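Local coordinates for protein putative Acetyltransferase from the GNAT family (Novosphingobium aromaticivorans DSM 12444, PDB 3EC4) that probably transfers an acyl group, most likely acetyl from acetyl-coenzyme A as in other GNAT-family enzymes, to an acceptor not established here, at residues P83-A89 and P193-A199; N14-Q20 and R150-P155; F96-I101 and R177-K181. All blocks are in the same frame, centred on the assembly; numbering follows the deposited sequence.

Contact 1: P83-A89 and P193-A199; sequences PLLQMIA and PYLHSYA
L84 lays its CD1 methyl against the imidazole of H196, 4.0 Å from CD2 of that ring, while its other methyl, CD2, reaches Y198. Q86 lies alongside H196, pointing the same way, its CB 3.5 Å from H196 CD2. Q86 holds CG anti to the backbone N (chi1 -174°) and stays extended, which carries NE2 out to the imidazole; Q86 NE2 donates to H196 NE2 at 3.0 Å, with the amide and ring planes 53° apart. The bond lies in the amide plane but is tilted from the ring plane. The amide is also held by L8 O at NE2 and by R216 at OE1. These residues sit on two neighbouring antiparallel strands of the mixed GNAT sheet; 76-88 lies between 192-198 and 214-226, a place that a C-terminal strand takes in many relatives. Hydrogen-bonded pairs, such as L85 with S197 (L85 N to S197 O 2.8 Å, S197 N to L85 O 2.9 Å), alternate with non-hydrogen-bonded ones. On the sheet face shared by L85, M87, L195 and S197, the CB of M87, a selenomethionine, meets L195 CD1 at 4.0 Å beneath helix 202-210.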
ATOM      1  N   PRO A  83     -10.043   3.050  10.142  1.00 27.21           N
ATOM      2  CA  PRO A  83     -11.037   2.603   9.198  1.00 28.39           C
ATOM      3  C   PRO A  83     -10.613   2.952   7.769  1.00 27.10           C
ATOM      4  O   PRO A  83     -10.245   4.104   7.461  1.00 26.30           O
ATOM      5  CB  PRO A  83     -12.289   3.378   9.608  1.00 30.06           C
ATOM      6  CG  PRO A  83     -12.030   3.705  11.090  1.00 28.79           C
ATOM      7  CD  PRO A  83     -10.589   4.035  11.085  1.00 29.25           C
ATOM      8  N   LEU A  84     -10.704   1.955   6.911  1.00 26.08           N
ATOM      9  CA  LEU A  84     -10.396   2.113   5.475  1.00 25.66           C
ATOM     10  C   LEU A  84     -11.598   1.848   4.589  1.00 27.32           C
ATOM     11  O   LEU A  84     -12.507   1.088   4.947  1.00 24.82           O
ATOM     12  CB  LEU A  84      -9.291   1.141   5.044  1.00 25.42           C
ATOM     13  CG  LEU A  84      -8.035   1.133   5.879  1.00 26.41           C
ATOM     14  CD1 LEU A  84      -7.064   0.031   5.368  1.00 23.07           C
ATOM     15  CD2 LEU A  84      -7.361   2.537   5.923  1.00 23.18           C
ATOM     16  N   LEU A  85     -11.547   2.405   3.371  1.00 27.50           N
ATOM     17  CA  LEU A  85     -12.478   2.022   2.322  1.00 27.20           C
ATOM     18  C   LEU A  85     -11.603   1.364   1.280  1.00 26.63           C
ATOM     19  O   LEU A  85     -10.677   2.005   0.760  1.00 26.70           O
ATOM     20  CB  LEU A  85     -13.221   3.233   1.737  1.00 29.97           C
ATOM     21  CG  LEU A  85     -14.184   2.892   0.573  1.00 29.58           C
ATOM     22  CD1 LEU A  85     -15.336   1.951   0.995  1.00 25.06           C
ATOM     23  CD2 LEU A  85     -14.715   4.129  -0.125  1.00 28.37           C
ATOM     24  N   GLN A  86     -11.854   0.094   1.020  1.00 24.68           N
ATOM     25  CA  GLN A  86     -11.153  -0.597  -0.074  1.00 26.14           C
ATOM     26  C   GLN A  86     -11.893  -0.425  -1.388  1.00 28.03           C
ATOM     27  O   GLN A  86     -13.109  -0.611  -1.438  1.00 27.25           O
ATOM     28  CB  GLN A  86     -11.000  -2.078   0.273  1.00 25.21           C
ATOM     29  CG  GLN A  86     -10.167  -2.847  -0.725  1.00 23.93           C
ATOM     30  CD  GLN A  86     -10.183  -4.338  -0.398  1.00 26.60           C
ATOM     31  OE1 GLN A  86     -11.096  -5.031  -0.804  1.00 28.41           O
ATOM     32  NE2 GLN A  86      -9.214  -4.805   0.371  1.00 26.91           N
HETATM   33  N   MSE A  87     -11.161  -0.079  -2.455  1.00 26.30           N
HETATM   34  CA  MSE A  87     -11.726   0.257  -3.777  1.00 25.44           C
HETATM   35  C   MSE A  87     -11.079  -0.551  -4.893  1.00 26.11           C
HETATM   36  O   MSE A  87      -9.934  -0.932  -4.781  1.00 24.60           O
HETATM   37  CB  MSE A  87     -11.586   1.767  -4.075  1.00 26.51           C
HETATM   38  CG  MSE A  87     -12.097   2.599  -2.950  1.00 27.14           C
HETATM   39 SE   MSE A  87     -12.099   4.475  -3.268  0.75 25.31          SE
HETATM   40  CE  MSE A  87     -13.648   4.612  -4.428  1.00 27.74           C
ATOM     41  N   ILE A  88     -11.849  -0.829  -5.937  1.00 25.31           N
ATOM     42  CA  ILE A  88     -11.419  -1.662  -7.043  1.00 24.72           C
ATOM     43  C   ILE A  88     -11.702  -0.966  -8.352  1.00 26.42           C
ATOM     44  O   ILE A  88     -12.745  -0.336  -8.512  1.00 25.17           O
ATOM     45  CB  ILE A  88     -12.074  -3.087  -6.937  1.00 23.65           C
ATOM     46  CG1 ILE A  88     -11.418  -4.107  -7.869  1.00 27.86           C
ATOM     47  CG2 ILE A  88     -13.561  -3.042  -7.158  1.00 27.11           C
ATOM     48  CD1 ILE A  88     -11.893  -5.581  -7.556  1.00 25.08           C
ATOM     49  N   ALA A  89     -10.787  -1.110  -9.300  1.00 25.35           N
ATOM     50  CA  ALA A  89     -11.002  -0.562 -10.634  1.00 27.38           C
ATOM     51  C   ALA A  89     -11.144  -1.709 -11.631  1.00 29.95           C
ATOM     52  O   ALA A  89     -10.194  -2.028 -12.334  1.00 26.72           O
ATOM     53  CB  ALA A  89      -9.858   0.402 -11.044  1.00 26.77           C
ATOM     54  N   PRO A 193      -6.589  -3.164 -10.738  1.00 24.37           N
ATOM     55  CA  PRO A 193      -6.151  -2.284  -9.671  1.00 24.72           C
ATOM     56  C   PRO A 193      -7.106  -2.275  -8.517  1.00 26.10           C
ATOM     57  O   PRO A 193      -8.316  -2.352  -8.715  1.00 25.58           O
ATOM     58  CB  PRO A 193      -6.122  -0.882 -10.330  1.00 26.06           C
ATOM     59  CG  PRO A 193      -6.121  -1.144 -11.812  1.00 27.58           C
ATOM     60  CD  PRO A 193      -6.888  -2.403 -11.978  1.00 26.29           C
ATOM     61  N   TYR A 194      -6.550  -2.172  -7.322  1.00 25.89           N
ATOM     62  CA  TYR A 194      -7.306  -1.858  -6.103  1.00 26.08           C
ATOM     63  C   TYR A 194      -6.475  -0.945  -5.213  1.00 24.49           C
ATOM     64  O   TYR A 194      -5.264  -0.806  -5.393  1.00 25.62           O
ATOM     65  CB  TYR A 194      -7.694  -3.151  -5.376  1.00 25.31           C
ATOM     66  CG  TYR A 194      -6.604  -3.727  -4.528  1.00 24.37           C
ATOM     67  CD1 TYR A 194      -5.601  -4.497  -5.088  1.00 25.36           C
ATOM     68  CD2 TYR A 194      -6.619  -3.556  -3.160  1.00 29.44           C
ATOM     69  CE1 TYR A 194      -4.581  -5.021  -4.286  1.00 25.08           C
ATOM     70  CE2 TYR A 194      -5.651  -4.077  -2.373  1.00 25.41           C
ATOM     71  CZ  TYR A 194      -4.619  -4.815  -2.950  1.00 24.70           C
ATOM     72  OH  TYR A 194      -3.636  -5.347  -2.145  1.00 27.21           O
ATOM     73  N   LEU A 195      -7.113  -0.331  -4.224  1.00 25.47           N
ATOM     74  CA  LEU A 195      -6.420   0.513  -3.284  1.00 25.97           C
ATOM     75  C   LEU A 195      -7.234   0.632  -2.039  1.00 26.49           C
ATOM     76  O   LEU A 195      -8.378   0.232  -1.995  1.00 26.78           O
ATOM     77  CB  LEU A 195      -6.137   1.895  -3.876  1.00 27.36           C
ATOM     78  CG  LEU A 195      -7.350   2.723  -4.360  1.00 28.21           C
ATOM     79  CD1 LEU A 195      -8.079   3.385  -3.192  1.00 25.38           C
ATOM     80  CD2 LEU A 195      -6.948   3.772  -5.426  1.00 27.25           C
ATOM     81  N   HIS A 196      -6.605   1.144  -1.005  1.00 28.27           N
ATOM     82  CA  HIS A 196      -7.297   1.540   0.210  1.00 28.30           C
ATOM     83  C   HIS A 196      -7.189   3.034   0.379  1.00 29.66           C
ATOM     84  O   HIS A 196      -6.116   3.615   0.131  1.00 33.28           O
ATOM     85  CB  HIS A 196      -6.691   0.873   1.463  1.00 29.92           C
ATOM     86  CG  HIS A 196      -6.814  -0.623   1.478  1.00 31.44           C
ATOM     87  ND1 HIS A 196      -5.786  -1.456   1.099  1.00 36.53           N
ATOM     88  CD2 HIS A 196      -7.859  -1.436   1.787  1.00 35.23           C
ATOM     89  CE1 HIS A 196      -6.184  -2.715   1.186  1.00 32.75           C
ATOM     90  NE2 HIS A 196      -7.432  -2.728   1.616  1.00 32.45           N
ATOM     91  N   SER A 197      -8.274   3.663   0.815  1.00 28.94           N
ATOM     92  CA  SER A 197      -8.241   5.031   1.320  1.00 28.72           C
ATOM     93  C   SER A 197      -8.583   4.982   2.789  1.00 27.84           C
ATOM     94  O   SER A 197      -9.337   4.132   3.165  1.00 27.50           O
ATOM     95  CB  SER A 197      -9.313   5.850   0.629  1.00 29.71           C
ATOM     96  OG  SER A 197      -9.292   7.226   1.015  1.00 34.14           O
ATOM     97  N   TYR A 198      -8.168   5.977   3.563  1.00 26.82           N
ATOM     98  CA  TYR A 198      -8.793   6.190   4.849  1.00 27.83           C
ATOM     99  C   TYR A 198     -10.260   6.457   4.560  1.00 29.68           C
ATOM    100  O   TYR A 198     -10.566   7.154   3.578  1.00 29.35           O
ATOM    101  CB  TYR A 198      -8.162   7.365   5.599  1.00 28.67           C
ATOM    102  CG  TYR A 198      -6.777   7.062   6.079  1.00 25.79           C
ATOM    103  CD1 TYR A 198      -6.595   6.346   7.258  1.00 31.25           C
ATOM    104  CD2 TYR A 198      -5.657   7.403   5.345  1.00 33.26           C
ATOM    105  CE1 TYR A 198      -5.367   6.040   7.717  1.00 32.79           C
ATOM    106  CE2 TYR A 198      -4.372   7.085   5.817  1.00 35.37           C
ATOM    107  CZ  TYR A 198      -4.251   6.383   6.998  1.00 30.73           C
ATOM    108  OH  TYR A 198      -3.025   6.059   7.527  1.00 35.19           O
ATOM    109  N   ALA A 199     -11.162   5.895   5.381  1.00 28.15           N
ATOM    110  CA  ALA A 199     -12.606   6.091   5.185  1.00 27.45           C
ATOM    111  C   ALA A 199     -12.965   7.548   5.357  1.00 28.50           C
ATOM    112  O   ALA A 199     -13.957   8.039   4.786  1.00 29.53           O
ATOM    113  CB  ALA A 199     -13.413   5.239   6.153  1.00 27.55           C
TER

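Contact 2: N14-Q20 and R150-P155; sequences NSLGGPQ and RMRPAP
The carboxamide of Q20 bridges two backbone groups of the 150-155 loop: Q20 NE2 donates to R150 O at 2.9 Å, and R152 N donates to Q20 OE1, also at 2.9 Å. With CG beside its own backbone N (chi1 -72°) and the chain extended beyond it, the amide is carried out to the loop. There R150 O lies in the amide plane, whereas R152 N comes in from above the carbonyl plane, so the two bonds together fix the turn of the group. R152 passes across Q20 at about a right angle, its CG 3.7 Å from Q20 NE2, and the guanidinium plane stands 88° from that of the amide. The charge of R152 is met by E149 and E191. This loop joins the antiparallel neighbours 142-149 and 157-165 of the GNAT sheet, and the last turn of the N-terminal helix 11-17 packs against it. At that turn S15 keeps OG between its backbone N and carbonyl carbon (chi1 63°), the crowded position, from which the hydroxyl turns back to the helix carbonyls of P11 and V12. S15 OG also lies 4.0 Å from SE of M151, a selenomethionine, and S15 CA makes a CA-H...O contact with R152 O at 3.4 Å. Past the helix, P19 packs its ring against the loop, its CG 3.5 Å from A154 C and 4.0 Å from P155 CD. N14 rests its CB near P153 O, while its amide nitrogen bonds to P7 O.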
ATOM      1  N   ASN A  14      -2.938 -12.815   2.006  1.00 22.46           N
ATOM      2  CA  ASN A  14      -3.035 -13.463   0.720  1.00 23.40           C
ATOM      3  C   ASN A  14      -1.868 -13.123  -0.216  1.00 22.50           C
ATOM      4  O   ASN A  14      -1.387 -13.991  -0.932  1.00 23.60           O
ATOM      5  CB  ASN A  14      -4.373 -13.162   0.123  1.00 22.53           C
ATOM      6  CG  ASN A  14      -5.488 -13.914   0.814  1.00 25.46           C
ATOM      7  OD1 ASN A  14      -5.286 -15.006   1.393  1.00 22.98           O
ATOM      8  ND2 ASN A  14      -6.672 -13.373   0.728  1.00 24.85           N
ATOM      9  N   SER A  15      -1.396 -11.884  -0.152  1.00 22.33           N
ATOM     10  CA  SER A  15      -0.228 -11.497  -0.979  1.00 23.05           C
ATOM     11  C   SER A  15       1.008 -12.274  -0.544  1.00 26.99           C
ATOM     12  O   SER A  15       1.746 -12.778  -1.372  1.00 24.24           O
ATOM     13  CB  SER A  15       0.018  -9.973  -0.945  1.00 25.74           C
ATOM     14  OG  SER A  15       0.331  -9.499   0.348  1.00 25.40           O
ATOM     15  N   LEU A  16       1.221 -12.367   0.763  1.00 23.11           N
ATOM     16  CA  LEU A  16       2.404 -13.046   1.308  1.00 25.68           C
ATOM     17  C   LEU A  16       2.372 -14.570   1.212  1.00 27.03           C
ATOM     18  O   LEU A  16       3.418 -15.219   1.276  1.00 26.03           O
ATOM     19  CB  LEU A  16       2.639 -12.617   2.762  1.00 23.66           C
ATOM     20  CG  LEU A  16       2.987 -11.152   2.990  1.00 23.51           C
ATOM     21  CD1 LEU A  16       3.059 -10.867   4.518  1.00 29.46           C
ATOM     22  CD2 LEU A  16       4.317 -10.824   2.257  1.00 25.94           C
ATOM     23  N   GLY A  17       1.182 -15.142   1.050  1.00 27.61           N
ATOM     24  CA  GLY A  17       1.037 -16.554   0.718  1.00 27.33           C
ATOM     25  C   GLY A  17       0.912 -16.852  -0.760  1.00 28.83           C
ATOM     26  O   GLY A  17       1.034 -18.016  -1.165  1.00 30.68           O
ATOM     27  N   GLY A  18       0.735 -15.799  -1.555  1.00 26.89           N
ATOM     28  CA  GLY A  18       0.491 -15.884  -2.989  1.00 27.36           C
ATOM     29  C   GLY A  18       1.612 -15.295  -3.800  1.00 26.16           C
ATOM     30  O   GLY A  18       2.745 -15.666  -3.577  1.00 25.00           O
ATOM     31  N   PRO A  19       1.293 -14.389  -4.767  1.00 27.32           N
ATOM     32  CA  PRO A  19       2.314 -13.837  -5.647  1.00 24.83           C
ATOM     33  C   PRO A  19       3.581 -13.306  -4.944  1.00 25.13           C
ATOM     34  O   PRO A  19       4.650 -13.432  -5.493  1.00 24.03           O
ATOM     35  CB  PRO A  19       1.572 -12.721  -6.415  1.00 29.22           C
ATOM     36  CG  PRO A  19       0.171 -13.098  -6.366  1.00 27.90           C
ATOM     37  CD  PRO A  19      -0.060 -13.896  -5.109  1.00 26.77           C
ATOM     38  N   GLN A  20       3.455 -12.746  -3.719  1.00 25.95           N
ATOM     39  CA  GLN A  20       4.619 -12.190  -3.020  1.00 25.88           C
ATOM     40  C   GLN A  20       5.184 -13.059  -1.889  1.00 26.20           C
ATOM     41  O   GLN A  20       5.754 -12.573  -0.894  1.00 25.51           O
ATOM     42  CB  GLN A  20       4.268 -10.741  -2.572  1.00 26.55           C
ATOM     43  CG  GLN A  20       4.221  -9.839  -3.767  1.00 25.70           C
ATOM     44  CD  GLN A  20       3.406  -8.589  -3.536  1.00 26.17           C
ATOM     45  OE1 GLN A  20       2.517  -8.576  -2.682  1.00 25.53           O
ATOM     46  NE2 GLN A  20       3.654  -7.554  -4.322  1.00 22.52           N
ATOM     47  N   ARG A 150       2.091  -1.907  -5.008  1.00 27.27           N
ATOM     48  CA  ARG A 150       2.429  -2.601  -3.770  1.00 25.03           C
ATOM     49  C   ARG A 150       1.909  -4.038  -3.729  1.00 25.79           C
ATOM     50  O   ARG A 150       2.435  -4.883  -4.466  1.00 25.70           O
ATOM     51  CB  ARG A 150       2.038  -1.736  -2.573  1.00 27.18           C
ATOM     52  CG  ARG A 150       2.680  -2.095  -1.266  1.00 30.16           C
ATOM     53  CD  ARG A 150       2.388  -1.080  -0.186  1.00 30.38           C
ATOM     54  NE  ARG A 150       1.006  -1.073   0.223  1.00 30.64           N
ATOM     55  CZ  ARG A 150       0.503  -0.248   1.146  1.00 32.96           C
ATOM     56  NH1 ARG A 150       1.252   0.655   1.790  1.00 29.89           N
ATOM     57  NH2 ARG A 150      -0.766  -0.303   1.428  1.00 32.30           N
HETATM   58  N   MSE A 151       0.927  -4.355  -2.878  1.00 24.47           N
HETATM   59  CA  MSE A 151       0.564  -5.758  -2.639  1.00 25.42           C
HETATM   60  C   MSE A 151      -0.146  -6.401  -3.831  1.00 26.78           C
HETATM   61  O   MSE A 151      -0.830  -5.737  -4.642  1.00 25.23           O
HETATM   62  CB  MSE A 151      -0.312  -5.917  -1.385  1.00 24.78           C
HETATM   63  CG  MSE A 151       0.310  -5.355  -0.168  1.00 26.77           C
HETATM   64 SE   MSE A 151      -0.684  -5.795   1.428  0.75 27.03          SE
HETATM   65  CE  MSE A 151      -0.419  -4.082   2.344  1.00 30.35           C
ATOM     66  N   ARG A 152       0.025  -7.711  -3.932  1.00 24.73           N
ATOM     67  CA  ARG A 152      -0.600  -8.494  -4.985  1.00 26.47           C
ATOM     68  C   ARG A 152      -1.235  -9.732  -4.363  1.00 24.68           C
ATOM     69  O   ARG A 152      -0.607 -10.759  -4.295  1.00 24.35           O
ATOM     70  CB  ARG A 152       0.430  -8.893  -6.032  1.00 24.91           C
ATOM     71  CG  ARG A 152       0.955  -7.680  -6.810  1.00 25.21           C
ATOM     72  CD  ARG A 152       2.148  -8.015  -7.647  1.00 22.36           C
ATOM     73  NE  ARG A 152       2.622  -6.822  -8.311  1.00 27.58           N
ATOM     74  CZ  ARG A 152       2.169  -6.362  -9.463  1.00 31.69           C
ATOM     75  NH1 ARG A 152       1.304  -7.064 -10.175  1.00 27.57           N
ATOM     76  NH2 ARG A 152       2.645  -5.210  -9.938  1.00 30.79           N
ATOM     77  N   PRO A 153      -2.483  -9.594  -3.861  1.00 25.47           N
ATOM     78  CA  PRO A 153      -3.179 -10.664  -3.146  1.00 24.87           C
ATOM     79  C   PRO A 153      -3.516 -11.928  -3.966  1.00 25.06           C
ATOM     80  O   PRO A 153      -3.766 -12.979  -3.397  1.00 25.98           O
ATOM     81  CB  PRO A 153      -4.435  -9.964  -2.617  1.00 24.38           C
ATOM     82  CG  PRO A 153      -4.045  -8.492  -2.526  1.00 26.17           C
ATOM     83  CD  PRO A 153      -3.241  -8.331  -3.814  1.00 25.88           C
ATOM     84  N   ALA A 154      -3.563 -11.770  -5.282  1.00 24.48           N
ATOM     85  CA  ALA A 154      -3.684 -12.835  -6.248  1.00 26.10           C
ATOM     86  C   ALA A 154      -3.041 -12.379  -7.568  1.00 27.66           C
ATOM     87  O   ALA A 154      -2.843 -11.170  -7.782  1.00 25.75           O
ATOM     88  CB  ALA A 154      -5.161 -13.223  -6.461  1.00 29.29           C
ATOM     89  N   PRO A 155      -2.694 -13.327  -8.457  1.00 26.48           N
ATOM     90  CA  PRO A 155      -2.030 -12.940  -9.699  1.00 27.05           C
ATOM     91  C   PRO A 155      -2.695 -11.813 -10.493  1.00 26.28           C
ATOM     92  O   PRO A 155      -1.981 -11.001 -11.077  1.00 28.25           O
ATOM     93  CB  PRO A 155      -1.979 -14.250 -10.489  1.00 27.48           C
ATOM     94  CG  PRO A 155      -1.864 -15.285  -9.396  1.00 29.00           C
ATOM     95  CD  PRO A 155      -2.857 -14.783  -8.372  1.00 28.31           C
TER

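Contact 3: F96-I101 and R177-K181; sequences FDDPGI and RLIRK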
ATOM      1  N   PHE A  96      -4.735   7.018 -21.850  1.00 27.58           N
ATOM      2  CA  PHE A  96      -4.333   8.389 -21.556  1.00 27.63           C
ATOM      3  C   PHE A  96      -2.815   8.412 -21.687  1.00 29.06           C
ATOM      4  O   PHE A  96      -2.118   7.828 -20.842  1.00 30.67           O
ATOM      5  CB  PHE A  96      -4.779   8.717 -20.148  1.00 28.89           C
ATOM      6  CG  PHE A  96      -4.657  10.168 -19.760  1.00 25.71           C
ATOM      7  CD1 PHE A  96      -3.501  10.639 -19.154  1.00 25.47           C
ATOM      8  CD2 PHE A  96      -5.731  11.026 -19.906  1.00 29.48           C
ATOM      9  CE1 PHE A  96      -3.400  11.946 -18.711  1.00 28.97           C
ATOM     10  CE2 PHE A  96      -5.646  12.338 -19.473  1.00 31.25           C
ATOM     11  CZ  PHE A  96      -4.457  12.812 -18.896  1.00 29.26           C
ATOM     12  N   ASP A  97      -2.334   9.028 -22.771  1.00 26.95           N
ATOM     13  CA  ASP A  97      -0.924   9.141 -23.099  1.00 29.20           C
ATOM     14  C   ASP A  97      -0.370  10.367 -22.422  1.00 28.53           C
ATOM     15  O   ASP A  97      -0.793  11.490 -22.716  1.00 28.84           O
ATOM     16  CB  ASP A  97      -0.763   9.214 -24.615  1.00 28.99           C
ATOM     17  CG  ASP A  97       0.692   9.283 -25.083  1.00 36.69           C
ATOM     18  OD1 ASP A  97       1.596   8.990 -24.306  1.00 39.56           O
ATOM     19  OD2 ASP A  97       0.912   9.588 -26.279  1.00 36.97           O
ATOM     20  N   ASP A  98       0.603  10.163 -21.533  1.00 25.17           N
ATOM     21  CA  ASP A  98       1.120  11.250 -20.710  1.00 26.40           C
ATOM     22  C   ASP A  98       2.650  11.156 -20.635  1.00 30.68           C
ATOM     23  O   ASP A  98       3.182  10.544 -19.733  1.00 27.83           O
ATOM     24  CB  ASP A  98       0.498  11.122 -19.312  1.00 27.13           C
ATOM     25  CG  ASP A  98       0.674  12.363 -18.456  1.00 30.44           C
ATOM     26  OD1 ASP A  98       1.507  13.244 -18.780  1.00 30.36           O
ATOM     27  OD2 ASP A  98      -0.019  12.421 -17.435  1.00 26.72           O
ATOM     28  N   PRO A  99       3.359  11.705 -21.636  1.00 31.91           N
ATOM     29  CA  PRO A  99       4.813  11.520 -21.647  1.00 31.51           C
ATOM     30  C   PRO A  99       5.584  12.249 -20.543  1.00 32.87           C
ATOM     31  O   PRO A  99       6.737  11.889 -20.291  1.00 34.69           O
ATOM     32  CB  PRO A  99       5.221  12.036 -23.026  1.00 33.38           C
ATOM     33  CG  PRO A  99       3.976  12.269 -23.772  1.00 35.02           C
ATOM     34  CD  PRO A  99       2.898  12.470 -22.802  1.00 34.11           C
ATOM     35  N   GLY A 100       4.969  13.217 -19.876  1.00 32.00           N
ATOM     36  CA  GLY A 100       5.553  13.852 -18.693  1.00 34.39           C
ATOM     37  C   GLY A 100       5.714  12.914 -17.485  1.00 34.69           C
ATOM     38  O   GLY A 100       6.394  13.260 -16.502  1.00 36.91           O
ATOM     39  N   ILE A 101       5.090  11.742 -17.524  1.00 31.45           N
ATOM     40  CA  ILE A 101       5.250  10.784 -16.426  1.00 31.29           C
ATOM     41  C   ILE A 101       6.443   9.897 -16.775  1.00 33.88           C
ATOM     42  O   ILE A 101       6.480   9.302 -17.871  1.00 36.96           O
ATOM     43  CB  ILE A 101       3.989   9.930 -16.209  1.00 32.75           C
ATOM     44  CG1 ILE A 101       2.735  10.785 -16.091  1.00 31.92           C
ATOM     45  CG2 ILE A 101       4.146   9.005 -14.960  1.00 30.21           C
ATOM     46  CD1 ILE A 101       2.850  11.882 -15.081  1.00 37.39           C
ATOM     47  N   ARG A 177      -2.758  12.056 -12.536  1.00 25.47           N
ATOM     48  CA  ARG A 177      -1.970  11.615 -13.678  1.00 25.84           C
ATOM     49  C   ARG A 177      -1.065  10.423 -13.361  1.00 26.05           C
ATOM     50  O   ARG A 177      -0.961   9.496 -14.152  1.00 24.04           O
ATOM     51  CB  ARG A 177      -1.185  12.765 -14.267  1.00 26.17           C
ATOM     52  CG  ARG A 177      -2.067  13.812 -14.940  1.00 25.66           C
ATOM     53  CD  ARG A 177      -1.304  15.075 -15.118  1.00 32.15           C
ATOM     54  NE  ARG A 177      -0.144  14.865 -15.977  1.00 30.89           N
ATOM     55  CZ  ARG A 177       0.861  15.719 -16.077  1.00 40.91           C
ATOM     56  NH1 ARG A 177       0.846  16.884 -15.427  1.00 35.81           N
ATOM     57  NH2 ARG A 177       1.879  15.417 -16.850  1.00 36.01           N
ATOM     58  N   LEU A 178      -0.464  10.414 -12.178  1.00 24.31           N
ATOM     59  CA  LEU A 178       0.366   9.285 -11.733  1.00 25.30           C
ATOM     60  C   LEU A 178      -0.447   8.002 -11.505  1.00 25.57           C
ATOM     61  O   LEU A 178      -0.016   6.909 -11.914  1.00 25.10           O
ATOM     62  CB  LEU A 178       1.123   9.681 -10.467  1.00 22.68           C
ATOM     63  CG  LEU A 178       2.300  10.636 -10.801  1.00 27.28           C
ATOM     64  CD1 LEU A 178       2.796  11.458  -9.625  1.00 26.04           C
ATOM     65  CD2 LEU A 178       3.492   9.805 -11.413  1.00 23.50           C
ATOM     66  N   ILE A 179      -1.598   8.119 -10.844  1.00 23.88           N
ATOM     67  CA  ILE A 179      -2.491   6.965 -10.714  1.00 24.86           C
ATOM     68  C   ILE A 179      -2.863   6.400 -12.104  1.00 26.34           C
ATOM     69  O   ILE A 179      -2.840   5.188 -12.321  1.00 25.25           O
ATOM     70  CB  ILE A 179      -3.740   7.302  -9.867  1.00 27.52           C
ATOM     71  CG1 ILE A 179      -3.322   7.587  -8.419  1.00 25.99           C
ATOM     72  CG2 ILE A 179      -4.762   6.113  -9.941  1.00 26.66           C
ATOM     73  CD1 ILE A 179      -4.291   8.406  -7.561  1.00 24.95           C
ATOM     74  N   ARG A 180      -3.225   7.265 -13.035  1.00 25.08           N
ATOM     75  CA  ARG A 180      -3.510   6.819 -14.408  1.00 23.41           C
ATOM     76  C   ARG A 180      -2.373   5.986 -14.982  1.00 22.10           C
ATOM     77  O   ARG A 180      -2.614   4.968 -15.616  1.00 24.38           O
ATOM     78  CB  ARG A 180      -3.747   7.994 -15.347  1.00 24.45           C
ATOM     79  CG  ARG A 180      -5.088   8.750 -15.151  1.00 23.51           C
ATOM     80  CD  ARG A 180      -5.116   9.911 -16.097  1.00 25.58           C
ATOM     81  NE  ARG A 180      -6.324  10.734 -16.144  1.00 27.74           N
ATOM     82  CZ  ARG A 180      -7.430  10.395 -16.805  1.00 31.25           C
ATOM     83  NH1 ARG A 180      -7.510   9.240 -17.428  1.00 29.58           N
ATOM     84  NH2 ARG A 180      -8.469  11.221 -16.837  1.00 31.42           N
ATOM     85  N   LYS A 181      -1.146   6.441 -14.810  1.00 24.23           N
ATOM     86  CA  LYS A 181      -0.002   5.727 -15.364  1.00 26.15           C
ATOM     87  C   LYS A 181       0.164   4.365 -14.707  1.00 25.66           C
ATOM     88  O   LYS A 181       0.351   3.343 -15.358  1.00 23.64           O
ATOM     89  CB  LYS A 181       1.260   6.543 -15.196  1.00 27.10           C
ATOM     90  CG  LYS A 181       2.459   5.923 -15.903  1.00 26.72           C
ATOM     91  CD  LYS A 181       2.345   5.913 -17.410  1.00 33.32           C
ATOM     92  CE  LYS A 181       3.625   5.367 -18.012  1.00 34.78           C
ATOM     93  NZ  LYS A 181       3.551   5.275 -19.446  1.00 35.41           N
TER
HETATM   94  O   HOH W   1      -1.013   9.984 -16.772  1.00 15.56           O
HETATM   95  O   HOH W   2       1.367   7.595 -20.442  1.00 21.29           O
HETATM   96  O   HOH W   3       4.510   8.121 -19.735  1.00 22.20           O
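F96 and R180 lie flat on one another, ring and guanidinium planes only 10° apart and centres 4.0 Å apart, a cation-pi stack. The R180 chain is extended from CG to NE, and its CD lies over the same ring face, 3.5 Å from F96 CD1, as a CH-pi contact. One helical turn back, R177 forms a side-on, two-nitrogen salt bridge with D98: R177 NE donates to D98 OD2 at 2.8 Å and R177 NH2 to D98 OD1 at 2.9 Å, each using the syn lone pair of its oxygen, with carboxylate and guanidinium planes 21° apart. A bend at chi3 (62°) swings the guanidinium of R177 round to meet the carboxylate. A leucine at R177 would probably leave the D98 carboxylate without its charged mate and freer to turn. A water donates to both D98 OD2 and R177 O. I101 directs CG2 at L178 CD2, 3.7 Å away, and at K181 CG, 3.6 Å away. One water joins D98 O, I101 O and K181 NZ. A type I beta turn from D98 to I101 is thereby pinned to helix 174-188, the helix of the beta-alpha-beta crossover between parallel strands 157-165 and 192-198 that is characteristic of the GNAT fold.

All three contacts involve the mixed sheet or the loops and helix attached to it. Contact 1 joins two strands, and contact 2 sits at the loop between strands 142-149 and 157-165, centres about 16 Å apart; the two touch where the Y194 hydroxyl packs against P153 and M151. Contact 3 stands apart, its centre about 21 Å from that of contact 1 and about 25 Å from that of contact 2, yet helix 174-188 is followed in the chain by strand 192-198. The segments 14-20, 83-89 and 96-101 each pair with a later one: contact 2 brings the N-terminal helix to the sheet's loop, contact 1 adds strand 76-88, and contact 3 holds the loop after it to helix 174-188.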